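Local atomic coordinates of EDD domain protein, DegV family (Ruminococcus gnavus, PDB entry 3JR7), a protein that is of unknown specific function but probably binds a lipid such as a fatty acid. Residues W56-S61 with S282-V287; A78-P83 with T286-D291. All coordinates share one frame; numbering follows the deposited sequence.

Both contacts are made by the short helix 283-289, and each joins it to the sheet that carries strands 54-57, 79-81 and 42-51. Interaction 1 holds the first turn, through a carboxylate that meets the helix N-terminus; interaction 2 uses the later turn, through an apolar patch and a pair of hydroxyls. Their centres lie about 8 Å apart, and they meet directly where I284 CD1 packs on T80 CG2 at 3.7 Å. A bound polyether, PG6, lies beside both: the side chain of T80 comes within about 3 Å of it and that of I284 within about 4 Å. It probably came from the crystallisation liquor, but its place is consistent with a lipid pocket.

Interaction 1: residues W56-S61 with S282-V287; sequences WTDDDS and SGISTV
D58 presents its carboxylate to the first turn of helix 283-289. OD2 accepts from the backbone N of I284 at 3.0 Å, the donor standing well above the carboxylate plane, while OD1 takes only a weak bond from G283 N at 3.1 Å. With CG anti to the backbone N (chi1 176°), the group is carried across to the helix, and OD2 also lies 3.1 Å from I284 CG1. OD2 has a further partner in S28 OG, so this oxygen of the buried acid has two donors; the acid's charge would probably be eased by the helix N-terminus. An alanine here would remove both oxygens and is likely to leave the amide of I284 and the hydroxyl of S28 without this acceptor.

S282 is the N-cap: its OG accepts from S285 N at 3.1 Å and is bonded in turn to C29 O. The carbonyl O of S282 receives both T286 N and, at 2.9 Å, T286 OG1.

D58 shares a backbone hydrogen bond with L47 of strand 42-51, whose L47 and I49 also touch I284. The contact thus joins the start of helix 283-289 to the hairpin of strands 42-51 and 54-57.

Interaction 2: residues A78-P83 with T286-D291; sequences AKTSCP and TVYAND
T80 and Y288 meet through their hydroxyls, while A78 and V287 pack through methyl groups. The polar link is a short hydrogen bond of 2.6 Å between T80 OG1 and Y288 OH; either hydroxyl could be the donor, and the exact place of OG1 is less sure. T80 OG1 sits at the edge of the phenol ring and in its plane, 3.3 Å from Y288 CE2. In T80 a chi1 of 56° puts OG1 between the backbone N and the carbonyl carbon, from where it faces the phenol, and leaves CG2 near the rim but out of the ring plane, on the V287 side, 3.6 Å from Y288 CE2. The first bond of the Y288 side chain does not aim at the strand, but the end of the side chain comes nearer and carries the OH to T80. That OH is also bonded to N189 ND2, so the phenol oxygen is held by two partners.

The apolar part centres on V287. Its CG1 touches A78 CB at 3.8 Å and T80 CG2 at 3.9 Å. The same methyl lies 3.9 Å above one face of the Y288 ring, displaced toward the rim. T80 thus brings a methyl to V287 and a hydroxyl to Y288. T80 and Y288 both line the pocket in which PG6 is bound, so this pairing forms part of its wall.

Strand 79-81 runs antiparallel to strand 42-51, with backbone bonds from K79 to Q50 and from S81 to G48. Helix 283-289 lies against it, and V287 and Y288 also touch T185 of helix 184-188, so helix 283-289 contacts both strand 79-81 and that short helix.

Interaction 1: residues W56-S61 with S282-V287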
loop_
_atom_site.group_PDB
_atom_site.type_symbol
_atom_site.label_atom_id
_atom_site.label_comp_id
_atom_site.label_asym_id
_atom_site.label_seq_id
_atom_site.Cartn_x
_atom_site.Cartn_y
_atom_site.Cartn_z
ATOM N N TRP A 56 -11.011 9.427 -13.322
ATOM C CA TRP A 56 -9.821 8.807 -13.853
ATOM C C TRP A 56 -9.650 7.373 -13.318
ATOM O O TRP A 56 -10.162 7.037 -12.266
ATOM C CB TRP A 56 -8.603 9.575 -13.371
ATOM C CG TRP A 56 -8.222 10.808 -14.128
ATOM C CD1 TRP A 56 -8.175 10.970 -15.489
ATOM C CD2 TRP A 56 -7.719 12.016 -13.561
ATOM N NE1 TRP A 56 -7.693 12.235 -15.801
ATOM C CE2 TRP A 56 -7.416 12.892 -14.631
ATOM C CE3 TRP A 56 -7.504 12.448 -12.258
ATOM C CZ2 TRP A 56 -6.904 14.168 -14.422
ATOM C CZ3 TRP A 56 -6.997 13.709 -12.053
ATOM C CH2 TRP A 56 -6.705 14.561 -13.126
ATOM N N THR A 57 -8.868 6.585 -14.032
ATOM C CA THR A 57 -8.458 5.276 -13.612
ATOM C C THR A 57 -7.038 5.427 -13.092
ATOM O O THR A 57 -6.195 6.116 -13.713
ATOM C CB THR A 57 -8.587 4.260 -14.779
ATOM O OG1 THR A 57 -9.964 4.219 -15.173
ATOM C CG2 THR A 57 -8.159 2.857 -14.378
ATOM N N ASP A 58 -6.796 4.841 -11.910
ATOM C CA ASP A 58 -5.475 4.876 -11.308
ATOM C C ASP A 58 -4.608 3.884 -12.032
ATOM O O ASP A 58 -4.474 2.735 -11.629
ATOM C CB ASP A 58 -5.529 4.569 -9.803
ATOM C CG ASP A 58 -4.143 4.506 -9.152
ATOM O OD1 ASP A 58 -3.144 4.960 -9.781
ATOM O OD2 ASP A 58 -4.042 3.987 -8.005
ATOM N N ASP A 59 -3.973 4.355 -13.102
ATOM C CA ASP A 59 -3.088 3.519 -13.839
ATOM C C ASP A 59 -1.902 4.340 -14.376
ATOM O O ASP A 59 -1.734 5.537 -14.057
ATOM C CB ASP A 59 -3.875 2.757 -14.920
ATOM C CG ASP A 59 -4.403 3.664 -16.037
ATOM O OD1 ASP A 59 -3.880 4.793 -16.271
ATOM O OD2 ASP A 59 -5.335 3.217 -16.699
ATOM N N ASP A 60 -1.077 3.680 -15.174
ATOM C CA ASP A 60 0.236 4.203 -15.556
ATOM C C ASP A 60 0.120 5.363 -16.514
ATOM O O ASP A 60 1.078 6.093 -16.732
ATOM C CB ASP A 60 1.050 3.060 -16.145
ATOM C CG ASP A 60 0.949 1.788 -15.249
ATOM O OD1 ASP A 60 1.691 1.784 -14.222
ATOM O OD2 ASP A 60 0.088 0.865 -15.523
ATOM N N SER A 61 -1.077 5.574 -17.033
ATOM C CA SER A 61 -1.318 6.700 -17.908
ATOM C C SER A 61 -1.574 7.988 -17.120
ATOM O O SER A 61 -1.555 9.084 -17.696
ATOM C CB SER A 61 -2.493 6.378 -18.836
ATOM O OG SER A 61 -3.740 6.622 -18.196
ATOM N N SER A 282 1.646 5.810 -5.801
ATOM C CA SER A 282 0.644 5.491 -6.844
ATOM C C SER A 282 -0.456 6.560 -6.849
ATOM O O SER A 282 -0.480 7.435 -5.995
ATOM C CB SER A 282 -0.012 4.156 -6.512
ATOM O OG SER A 282 -0.849 4.322 -5.332
ATOM N N GLY A 283 -1.381 6.485 -7.802
ATOM C CA GLY A 283 -2.525 7.403 -7.846
ATOM C C GLY A 283 -3.323 7.416 -6.553
ATOM O O GLY A 283 -3.596 8.485 -5.974
ATOM N N ILE A 284 -3.737 6.227 -6.080
ATOM C CA ILE A 284 -4.519 6.206 -4.826
ATOM C C ILE A 284 -3.671 6.698 -3.636
ATOM O O ILE A 284 -4.147 7.471 -2.809
ATOM C CB ILE A 284 -5.072 4.808 -4.564
ATOM C CG1 ILE A 284 -6.086 4.453 -5.668
ATOM C CG2 ILE A 284 -5.721 4.720 -3.171
ATOM C CD1 ILE A 284 -7.365 5.307 -5.670
ATOM N N SER A 285 -2.415 6.288 -3.585
ATOM C CA SER A 285 -1.518 6.725 -2.533
ATOM C C SER A 285 -1.342 8.254 -2.544
ATOM O O SER A 285 -1.362 8.902 -1.497
ATOM C CB SER A 285 -0.173 5.996 -2.647
ATOM O OG SER A 285 -0.285 4.582 -2.326
ATOM N N THR A 286 -1.172 8.820 -3.742
ATOM C CA THR A 286 -1.100 10.270 -3.899
ATOM C C THR A 286 -2.357 10.963 -3.406
ATOM O O THR A 286 -2.272 11.939 -2.642
ATOM C CB THR A 286 -0.837 10.617 -5.344
ATOM O OG1 THR A 286 0.494 10.167 -5.672
ATOM C CG2 THR A 286 -1.028 12.102 -5.592
ATOM N N VAL A 287 -3.527 10.445 -3.783
ATOM C CA VAL A 287 -4.771 11.064 -3.363
ATOM C C VAL A 287 -4.897 11.167 -1.838
ATOM O O VAL A 287 -5.316 12.201 -1.306
ATOM C CB VAL A 287 -5.979 10.314 -3.949
ATOM C CG1 VAL A 287 -7.282 10.760 -3.286
ATOM C CG2 VAL A 287 -6.048 10.506 -5.511
#

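Interaction 2: residues A78-P83 with T286-D291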
loop_
_atom_site.group_PDB
_atom_site.type_symbol
_atom_site.label_atom_id
_atom_site.label_comp_id
_atom_site.label_asym_id
_atom_site.label_seq_id
_atom_site.Cartn_x
_atom_site.Cartn_y
_atom_site.Cartn_z
ATOM N N ALA A 78 -11.111 14.927 -3.162
ATOM C CA ALA A 78 -11.155 13.798 -4.101
ATOM C C ALA A 78 -11.939 12.605 -3.506
ATOM O O ALA A 78 -12.017 12.458 -2.299
ATOM C CB ALA A 78 -9.755 13.365 -4.505
ATOM N N LYS A 79 -12.540 11.797 -4.369
ATOM C CA LYS A 79 -13.259 10.565 -3.960
ATOM C C LYS A 79 -12.622 9.451 -4.749
ATOM O O LYS A 79 -12.026 9.703 -5.792
ATOM C CB LYS A 79 -14.754 10.611 -4.299
ATOM C CG LYS A 79 -15.577 11.665 -3.553
ATOM C CD LYS A 79 -15.410 11.615 -2.013
ATOM C CE LYS A 79 -15.380 13.037 -1.428
ATOM N NZ LYS A 79 -15.393 13.109 0.089
ATOM N N THR A 80 -12.727 8.227 -4.243
ATOM C CA THR A 80 -12.091 7.085 -4.902
ATOM C C THR A 80 -13.064 5.897 -4.928
ATOM O O THR A 80 -14.065 5.883 -4.190
ATOM C CB THR A 80 -10.749 6.732 -4.225
ATOM O OG1 THR A 80 -10.921 6.480 -2.822
ATOM C CG2 THR A 80 -9.723 7.892 -4.420
ATOM N N SER A 81 -12.794 4.914 -5.778
ATOM C CA SER A 81 -13.640 3.716 -5.790
ATOM C C SER A 81 -12.781 2.481 -5.946
ATOM O O SER A 81 -11.825 2.497 -6.703
ATOM C CB SER A 81 -14.690 3.764 -6.934
ATOM O OG SER A 81 -14.091 4.097 -8.168
ATOM N N CYS A 82 -13.160 1.399 -5.274
ATOM C CA CYS A 82 -12.392 0.150 -5.376
ATOM C C CYS A 82 -12.676 -0.535 -6.733
ATOM O O CYS A 82 -13.607 -0.170 -7.435
ATOM C CB CYS A 82 -12.734 -0.748 -4.192
ATOM S SG CYS A 82 -14.478 -1.337 -4.231
ATOM N N PRO A 83 -11.852 -1.503 -7.144
ATOM C CA PRO A 83 -12.166 -2.203 -8.395
ATOM C C PRO A 83 -13.399 -3.054 -8.211
ATOM O O PRO A 83 -13.722 -3.385 -7.068
ATOM C CB PRO A 83 -10.959 -3.130 -8.582
ATOM C CG PRO A 83 -9.912 -2.584 -7.694
ATOM C CD PRO A 83 -10.637 -2.044 -6.521
ATOM N N THR A 286 -1.172 8.820 -3.742
ATOM C CA THR A 286 -1.100 10.270 -3.899
ATOM C C THR A 286 -2.357 10.963 -3.406
ATOM O O THR A 286 -2.272 11.939 -2.642
ATOM C CB THR A 286 -0.837 10.617 -5.344
ATOM O OG1 THR A 286 0.494 10.167 -5.672
ATOM C CG2 THR A 286 -1.028 12.102 -5.592
ATOM N N VAL A 287 -3.527 10.445 -3.783
ATOM C CA VAL A 287 -4.771 11.064 -3.363
ATOM C C VAL A 287 -4.897 11.167 -1.838
ATOM O O VAL A 287 -5.316 12.201 -1.306
ATOM C CB VAL A 287 -5.979 10.314 -3.949
ATOM C CG1 VAL A 287 -7.282 10.760 -3.286
ATOM C CG2 VAL A 287 -6.048 10.506 -5.511
ATOM N N TYR A 288 -4.551 10.099 -1.122
ATOM C CA TYR A 288 -4.686 10.076 0.339
ATOM C C TYR A 288 -3.452 10.594 1.086
ATOM O O TYR A 288 -3.586 11.146 2.183
ATOM C CB TYR A 288 -5.127 8.676 0.808
ATOM C CG TYR A 288 -6.573 8.418 0.412
ATOM C CD1 TYR A 288 -7.621 8.989 1.138
ATOM C CD2 TYR A 288 -6.898 7.729 -0.723
ATOM C CE1 TYR A 288 -8.920 8.785 0.808
ATOM C CE2 TYR A 288 -8.261 7.526 -1.104
ATOM C CZ TYR A 288 -9.250 8.066 -0.331
ATOM O OH TYR A 288 -10.594 7.937 -0.655
ATOM N N ALA A 289 -2.261 10.450 0.519
ATOM C CA ALA A 289 -1.051 10.939 1.208
ATOM C C ALA A 289 -0.863 12.444 1.031
ATOM O O ALA A 289 -0.353 13.153 1.920
ATOM C CB ALA A 289 0.185 10.184 0.718
ATOM N N ASN A 290 -1.194 12.898 -0.160
ATOM C CA ASN A 290 -1.083 14.286 -0.575
ATOM C C ASN A 290 0.362 14.718 -0.727
ATOM O O ASN A 290 1.325 14.006 -0.326
ATOM C CB ASN A 290 -1.871 15.236 0.361
ATOM C CG ASN A 290 -3.362 15.203 0.102
ATOM O OD1 ASN A 290 -4.175 14.953 1.015
ATOM N ND2 ASN A 290 -3.742 15.490 -1.134
ATOM N N ASP A 291 0.509 15.867 -1.388
ATOM C CA ASP A 291 1.827 16.422 -1.683
ATOM C C ASP A 291 2.630 16.454 -0.387
ATOM O O ASP A 291 2.137 16.941 0.624
ATOM C CB ASP A 291 1.640 17.871 -2.172
ATOM C CG ASP A 291 2.911 18.487 -2.735
ATOM O OD1 ASP A 291 3.945 17.798 -2.955
ATOM O OD2 ASP A 291 2.803 19.682 -3.032
#